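Local coordinates for putative secreted protein (Streptomyces coelicolor A3, PDB 2QF9) that is of unknown function, a putative secreted DUF305 protein that folds as a helical bundle of the ferritin-like clan and assembles as a pair of subunits, at residues Gln53-Trp64 and Val140-Met150. Numbering follows the deposited sequence. Where two conformers were deposited one is given.
Sequences QRGMMIGWLDLW and VGVEKRLARGM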
ATOM      1  N   GLN A  53      -6.223  -1.187  -1.997  1.00  9.56           N
ATOM      2  CA  GLN A  53      -7.310  -0.825  -2.912  1.00 10.17           C
ATOM      3  C   GLN A  53      -6.859   0.170  -3.997  1.00 10.64           C
ATOM      4  O   GLN A  53      -7.292   0.076  -5.160  1.00 10.37           O
ATOM      5  CB  GLN A  53      -8.498  -0.275  -2.137  1.00 10.82           C
ATOM      6  CG  GLN A  53      -9.126  -1.298  -1.204  1.00 11.77           C
ATOM      7  CD  GLN A  53     -10.253  -0.719  -0.368  1.00 14.65           C
ATOM      8  OE1 GLN A  53     -10.428   0.495  -0.300  1.00 15.69           O
ATOM      9  NE2 GLN A  53     -11.018  -1.592   0.287  1.00 14.63           N
ATOM     10  N   ARG A  54      -6.000   1.121  -3.616  1.00 10.74           N
ATOM     11  CA  ARG A  54      -5.410   2.011  -4.601  1.00 10.50           C
ATOM     12  C   ARG A  54      -4.651   1.228  -5.682  1.00 11.05           C
ATOM     13  O   ARG A  54      -4.839   1.496  -6.879  1.00 10.59           O
ATOM     14  CB  ARG A  54      -4.516   3.050  -3.932  1.00 10.84           C
ATOM     15  CG  ARG A  54      -3.875   3.989  -4.918  1.00 10.68           C
ATOM     16  CD  ARG A  54      -3.167   5.128  -4.209  1.00 12.42           C
ATOM     17  NE  ARG A  54      -2.461   5.990  -5.162  1.00 12.73           N
ATOM     18  CZ  ARG A  54      -1.207   5.788  -5.555  1.00 15.36           C
ATOM     19  NH1 ARG A  54      -0.525   4.720  -5.135  1.00 14.64           N
ATOM     20  NH2 ARG A  54      -0.639   6.640  -6.397  1.00 13.67           N
ATOM     21  N   GLY A  55      -3.807   0.274  -5.267  1.00  9.95           N
ATOM     22  CA  GLY A  55      -3.114  -0.603  -6.223  1.00 10.81           C
ATOM     23  C   GLY A  55      -4.079  -1.361  -7.131  1.00 10.85           C
ATOM     24  O   GLY A  55      -3.831  -1.477  -8.332  1.00 10.22           O
HETATM   25  N   MSE A  56      -5.175  -1.885  -6.572  1.00 10.70           N
HETATM   26  CA  MSE A  56      -6.183  -2.591  -7.387  1.00 11.76           C
HETATM   27  C   MSE A  56      -6.717  -1.682  -8.499  1.00 11.41           C
HETATM   28  O   MSE A  56      -6.714  -2.048  -9.680  1.00 10.73           O
HETATM   29  CB  MSE A  56      -7.347  -3.116  -6.523  1.00 11.59           C
HETATM   30  CG  MSE A  56      -6.965  -4.238  -5.568  1.00 13.06           C
HETATM   31 SE   MSE A  56      -8.479  -4.517  -4.362  1.00 16.04          SE
HETATM   32  CE  MSE A  56      -7.982  -6.142  -3.433  1.00 18.18           C
HETATM   33  N   MSE A  57      -7.123  -0.475  -8.119  1.00 11.08           N
HETATM   34  CA  MSE A  57      -7.737   0.458  -9.070  1.00 11.25           C
HETATM   35  C   MSE A  57      -6.751   0.974 -10.129  1.00 11.30           C
HETATM   36  O   MSE A  57      -7.087   1.087 -11.340  1.00 11.60           O
HETATM   37  CB  MSE A  57      -8.416   1.597  -8.299  1.00 10.84           C
HETATM   38  CG  MSE A  57      -9.617   1.072  -7.502  1.00 11.10           C
HETATM   39 SE   MSE A  57     -10.567   2.505  -6.567  1.00 13.99          SE
HETATM   40  CE  MSE A  57      -9.107   3.044  -5.344  1.00 11.60           C
ATOM     41  N   ILE A  58      -5.526   1.254  -9.683  1.00 10.57           N
ATOM     42  CA  ILE A  58      -4.458   1.641 -10.605  1.00 10.55           C
ATOM     43  C   ILE A  58      -4.136   0.478 -11.562  1.00 10.28           C
ATOM     44  O   ILE A  58      -3.945   0.686 -12.766  1.00 10.60           O
ATOM     45  CB  ILE A  58      -3.206   2.110  -9.859  1.00 10.84           C
ATOM     46  CG1 ILE A  58      -3.513   3.462  -9.176  1.00  9.83           C
ATOM     47  CG2 ILE A  58      -2.033   2.245 -10.840  1.00 11.87           C
ATOM     48  CD1 ILE A  58      -2.413   4.000  -8.296  1.00 13.57           C
ATOM     49  N   GLY A  59      -4.118  -0.736 -11.019  1.00 10.68           N
ATOM     50  CA  GLY A  59      -3.901  -1.940 -11.819  1.00 10.25           C
ATOM     51  C   GLY A  59      -4.982  -2.134 -12.879  1.00 11.01           C
ATOM     52  O   GLY A  59      -4.696  -2.561 -14.013  1.00 10.98           O
ATOM     53  N   TRP A  60      -6.220  -1.785 -12.528  1.00  9.83           N
ATOM     54  CA  TRP A  60      -7.321  -1.863 -13.507  1.00 10.91           C
ATOM     55  C   TRP A  60      -7.108  -0.853 -14.622  1.00 11.35           C
ATOM     56  O   TRP A  60      -7.200  -1.188 -15.810  1.00 11.45           O
ATOM     57  CB  TRP A  60      -8.701  -1.716 -12.842  1.00 10.86           C
ATOM     58  CG  TRP A  60      -9.024  -2.835 -11.868  1.00 11.73           C
ATOM     59  CD1 TRP A  60      -8.513  -4.112 -11.874  1.00 10.51           C
ATOM     60  CD2 TRP A  60      -9.918  -2.769 -10.752  1.00 11.42           C
ATOM     61  NE1 TRP A  60      -9.044  -4.849 -10.826  1.00 10.28           N
ATOM     62  CE2 TRP A  60      -9.904  -4.046 -10.123  1.00 11.68           C
ATOM     63  CE3 TRP A  60     -10.738  -1.758 -10.226  1.00 11.49           C
ATOM     64  CZ2 TRP A  60     -10.678  -4.336  -8.989  1.00 11.64           C
ATOM     65  CZ3 TRP A  60     -11.510  -2.051  -9.082  1.00 11.52           C
ATOM     66  CH2 TRP A  60     -11.469  -3.331  -8.482  1.00 11.07           C
ATOM     67  N   LEU A  61      -6.793   0.381 -14.245  1.00 11.37           N
ATOM     68  CA  LEU A  61      -6.559   1.431 -15.238  1.00 12.22           C
ATOM     69  C   LEU A  61      -5.429   1.008 -16.188  1.00 12.60           C
ATOM     70  O   LEU A  61      -5.528   1.183 -17.401  1.00 13.70           O
ATOM     71  CB  LEU A  61      -6.258   2.767 -14.549  1.00 11.75           C
ATOM     72  CG  LEU A  61      -7.447   3.438 -13.847  1.00 12.89           C
ATOM     73  CD1 LEU A  61      -6.962   4.587 -12.972  1.00 12.55           C
ATOM     74  CD2 LEU A  61      -8.485   3.959 -14.872  1.00 12.28           C
ATOM     75  N   ASP A  62      -4.376   0.414 -15.625  0.70 12.50           N
ATOM     76  CA  ASP A  62      -3.252  -0.052 -16.417  0.70 13.09           C
ATOM     77  C   ASP A  62      -3.674  -1.154 -17.383  0.70 13.29           C
ATOM     78  O   ASP A  62      -3.407  -1.055 -18.585  0.70 13.54           O
ATOM     79  CB  ASP A  62      -2.119  -0.512 -15.504  0.70 12.96           C
ATOM     80  CG  ASP A  62      -1.310   0.648 -14.953  0.70 14.81           C
ATOM     81  OD1 ASP A  62      -1.518   1.810 -15.406  0.70 17.31           O
ATOM     82  OD2 ASP A  62      -0.461   0.403 -14.066  0.70 15.20           O
ATOM     83  N   LEU A  63      -4.357  -2.175 -16.858  1.00 13.34           N
ATOM     84  CA  LEU A  63      -4.839  -3.302 -17.659  1.00 14.41           C
ATOM     85  C   LEU A  63      -5.772  -2.817 -18.795  1.00 14.45           C
ATOM     86  O   LEU A  63      -5.739  -3.345 -19.929  1.00 15.53           O
ATOM     87  CB  LEU A  63      -5.576  -4.293 -16.763  1.00 14.00           C
ATOM     88  CG  LEU A  63      -6.034  -5.638 -17.341  1.00 15.59           C
ATOM     89  CD1 LEU A  63      -4.861  -6.540 -17.646  1.00 17.87           C
ATOM     90  CD2 LEU A  63      -6.943  -6.338 -16.358  1.00 16.27           C
ATOM     91  N   TRP A  64      -6.565  -1.792 -18.485  1.00 13.05           N
ATOM     92  CA  TRP A  64      -7.491  -1.194 -19.444  1.00 14.17           C
ATOM     93  C   TRP A  64      -6.833  -0.189 -20.403  1.00 13.93           C
ATOM     94  O   TRP A  64      -7.517   0.368 -21.272  1.00 14.40           O
ATOM     95  CB  TRP A  64      -8.646  -0.516 -18.710  1.00 14.40           C
ATOM     96  CG  TRP A  64      -9.501  -1.447 -17.886  1.00 14.54           C
ATOM     97  CD1 TRP A  64      -9.732  -2.782 -18.115  1.00 15.62           C
ATOM     98  CD2 TRP A  64     -10.289  -1.098 -16.743  1.00 15.68           C
ATOM     99  NE1 TRP A  64     -10.580  -3.287 -17.166  1.00 16.04           N
ATOM    100  CE2 TRP A  64     -10.952  -2.274 -16.318  1.00 14.62           C
ATOM    101  CE3 TRP A  64     -10.488   0.092 -16.025  1.00 14.75           C
ATOM    102  CZ2 TRP A  64     -11.804  -2.298 -15.195  1.00 15.55           C
ATOM    103  CZ3 TRP A  64     -11.342   0.071 -14.906  1.00 16.03           C
ATOM    104  CH2 TRP A  64     -11.996  -1.115 -14.516  1.00 14.18           C
ATOM    105  N   VAL A 140     -18.350  -2.272 -14.060  1.00 16.75           N
ATOM    106  CA  VAL A 140     -17.440  -3.389 -13.836  1.00 16.50           C
ATOM    107  C   VAL A 140     -17.710  -4.034 -12.471  1.00 16.43           C
ATOM    108  O   VAL A 140     -17.636  -3.371 -11.425  1.00 16.40           O
ATOM    109  CB  VAL A 140     -15.945  -2.947 -13.948  1.00 16.08           C
ATOM    110  CG1 VAL A 140     -15.026  -4.086 -13.567  1.00 16.70           C
ATOM    111  CG2 VAL A 140     -15.625  -2.441 -15.353  1.00 16.49           C
ATOM    112  N   GLY A 141     -18.034  -5.322 -12.498  1.00 15.90           N
ATOM    113  CA  GLY A 141     -18.518  -6.029 -11.316  1.00 15.66           C
ATOM    114  C   GLY A 141     -17.579  -5.938 -10.127  1.00 15.80           C
ATOM    115  O   GLY A 141     -18.007  -5.604  -9.022  1.00 15.93           O
ATOM    116  N   VAL A 142     -16.288  -6.222 -10.350  1.00 15.35           N
ATOM    117  CA  VAL A 142     -15.326  -6.224  -9.251  1.00 15.76           C
ATOM    118  C   VAL A 142     -15.171  -4.816  -8.640  1.00 15.00           C
ATOM    119  O   VAL A 142     -14.971  -4.678  -7.432  1.00 14.29           O
ATOM    120  CB  VAL A 142     -13.959  -6.837  -9.683  1.00 16.42           C
ATOM    121  CG1 VAL A 142     -13.308  -6.036 -10.813  1.00 17.12           C
ATOM    122  CG2 VAL A 142     -13.037  -6.996  -8.510  1.00 18.71           C
ATOM    123  N   GLU A 143     -15.280  -3.798  -9.486  1.00 14.37           N
ATOM    124  CA  GLU A 143     -15.197  -2.393  -9.058  1.00 15.07           C
ATOM    125  C   GLU A 143     -16.429  -1.948  -8.266  1.00 15.54           C
ATOM    126  O   GLU A 143     -16.294  -1.271  -7.238  1.00 15.09           O
ATOM    127  CB  GLU A 143     -14.966  -1.474 -10.252  1.00 15.12           C
ATOM    128  CG  GLU A 143     -14.564  -0.068  -9.833  1.00 16.27           C
ATOM    129  CD  GLU A 143     -14.144   0.814 -10.992  1.00 17.11           C
ATOM    130  OE1 GLU A 143     -14.065   0.318 -12.136  1.00 17.68           O
ATOM    131  OE2 GLU A 143     -13.881   2.007 -10.745  1.00 15.52           O
ATOM    132  N   LYS A 144     -17.619  -2.319  -8.752  1.00 15.54           N
ATOM    133  CA  LYS A 144     -18.876  -2.092  -8.018  1.00 16.68           C
ATOM    134  C   LYS A 144     -18.829  -2.730  -6.622  1.00 15.46           C
ATOM    135  O   LYS A 144     -19.190  -2.094  -5.623  1.00 15.65           O
ATOM    136  CB  LYS A 144     -20.071  -2.646  -8.807  1.00 16.56           C
ATOM    137  CG  LYS A 144     -20.448  -1.809 -10.016  1.00 18.46           C
ATOM    138  CD  LYS A 144     -21.605  -2.444 -10.789  1.00 19.68           C
ATOM    139  CE  LYS A 144     -22.970  -2.144 -10.165  1.00 25.67           C
ATOM    140  NZ  LYS A 144     -24.037  -3.056 -10.734  1.00 26.59           N
ATOM    141  N   ARG A 145     -18.373  -3.980  -6.555  1.00 15.02           N
ATOM    142  CA  ARG A 145     -18.310  -4.702  -5.296  1.00 15.24           C
ATOM    143  C   ARG A 145     -17.295  -4.077  -4.358  1.00 14.69           C
ATOM    144  O   ARG A 145     -17.529  -4.009  -3.146  1.00 14.62           O
ATOM    145  CB  ARG A 145     -18.001  -6.176  -5.521  1.00 15.54           C
ATOM    146  CG  ARG A 145     -19.142  -6.898  -6.237  1.00 17.56           C
ATOM    147  CD  ARG A 145     -19.032  -8.409  -6.143  1.00 21.78           C
ATOM    148  NE  ARG A 145     -17.764  -8.907  -6.666  1.00 26.09           N
ATOM    149  CZ  ARG A 145     -17.546  -9.259  -7.934  1.00 27.11           C
ATOM    150  NH1 ARG A 145     -18.516  -9.176  -8.843  1.00 28.06           N
ATOM    151  NH2 ARG A 145     -16.348  -9.706  -8.288  1.00 29.60           N
ATOM    152  N   LEU A 146     -16.177  -3.615  -4.926  1.00 14.09           N
ATOM    153  CA  LEU A 146     -15.164  -2.932  -4.131  1.00 13.78           C
ATOM    154  C   LEU A 146     -15.745  -1.679  -3.499  1.00 13.59           C
ATOM    155  O   LEU A 146     -15.568  -1.448  -2.289  1.00 13.74           O
ATOM    156  CB  LEU A 146     -13.915  -2.584  -4.959  1.00 13.79           C
ATOM    157  CG  LEU A 146     -12.672  -2.216  -4.097  1.00 14.96           C
ATOM    158  CD1 LEU A 146     -12.101  -3.419  -3.347  1.00 16.92           C
ATOM    159  CD2 LEU A 146     -11.589  -1.625  -4.983  1.00 15.59           C
ATOM    160  N   ALA A 147     -16.451  -0.897  -4.314  1.00 13.53           N
ATOM    161  CA  ALA A 147     -17.109   0.335  -3.863  1.00 13.77           C
ATOM    162  C   ALA A 147     -18.133   0.045  -2.744  1.00 14.19           C
ATOM    163  O   ALA A 147     -18.161   0.727  -1.720  1.00 13.42           O
ATOM    164  CB  ALA A 147     -17.759   1.046  -5.055  1.00 13.91           C
ATOM    165  N   ARG A 148     -18.954  -0.987  -2.943  0.50 14.54           N
ATOM    166  CA  ARG A 148     -19.959  -1.393  -1.948  0.50 15.76           C
ATOM    167  C   ARG A 148     -19.301  -1.773  -0.606  0.50 15.61           C
ATOM    168  O   ARG A 148     -19.845  -1.496   0.472  0.50 15.94           O
ATOM    169  CB  ARG A 148     -20.795  -2.548  -2.518  0.50 16.06           C
ATOM    170  CG  ARG A 148     -22.200  -2.718  -1.933  0.50 18.74           C
ATOM    171  CD  ARG A 148     -23.228  -3.019  -3.044  0.50 21.66           C
ATOM    172  NE  ARG A 148     -22.678  -3.836  -4.132  0.50 23.84           N
ATOM    173  CZ  ARG A 148     -23.114  -3.817  -5.389  0.50 24.06           C
ATOM    174  NH1 ARG A 148     -24.110  -3.016  -5.743  0.50 25.08           N
ATOM    175  NH2 ARG A 148     -22.544  -4.600  -6.297  0.50 24.72           N
ATOM    176  N   GLY A 149     -18.121  -2.388  -0.682  1.00 14.95           N
ATOM    177  CA  GLY A 149     -17.350  -2.781   0.507  1.00 14.91           C
ATOM    178  C   GLY A 149     -16.763  -1.582   1.222  1.00 14.37           C
ATOM    179  O   GLY A 149     -16.691  -1.566   2.456  1.00 14.73           O
HETATM  180  N   MSE A 150     -16.370  -0.571   0.445  1.00 14.46           N
HETATM  181  CA  MSE A 150     -15.888   0.692   1.012  1.00 15.21           C
HETATM  182  C   MSE A 150     -16.976   1.422   1.778  1.00 14.76           C
HETATM  183  O   MSE A 150     -16.699   1.965   2.833  1.00 14.49           O
HETATM  184  CB  MSE A 150     -15.321   1.617  -0.057  1.00 14.71           C
HETATM  185  CG  MSE A 150     -14.109   1.053  -0.774  1.00 16.50           C
HETATM  186 SE   MSE A 150     -13.475   2.456  -1.969  1.00 18.25          SE
HETATM  187  CE  MSE A 150     -12.357   1.399  -3.160  1.00 19.41           C
TER
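Leu-146, on helix 141-167, is a knob in the antiparallel helix pair of this bundle: it sits among Gln-53, Met-56, Met-57 and Trp-60 of helix 37-63. The N-to-C directions of the two short helical segments lie 159° apart, their axes 11.7 Å apart at closest approach. With CG swung anti to the backbone N (chi1 -164°), Leu-146 turns CD1 to the selenium of Met-56 (a selenomethionine, like Met-57 and Met-150) at 3.9 Å and CD2 to Trp-60 CH2, also at 3.9 Å. Val-142 CG1 lies over one face of the Trp-60 indole, near its rim, 3.6 Å from CZ2, while Glu-143 CB packs 3.7 Å from CZ3. Trp-60 NE1 donates a hydrogen bond to Gly-59 O of the second subunit, tying this seam to the dimer interface. An alanine in place of Trp-60 would probably leave a gap beside Val-142 and Leu-146 and that carbonyl without its donor. Glu-143 OE1 meets Trp-64 CH2 in the plane of the ring, at its edge, 3.5 Å away. Met-57 SE and Met-150 CE touch tip to tip at 4.0 Å, and Gln-53 OE1, hydrogen-bonded to His-20, rests against the same methyl. Such largely apolar knob-into-hole packing of antiparallel helices is that of a helical bundle, consistent with the ferritin-like clan.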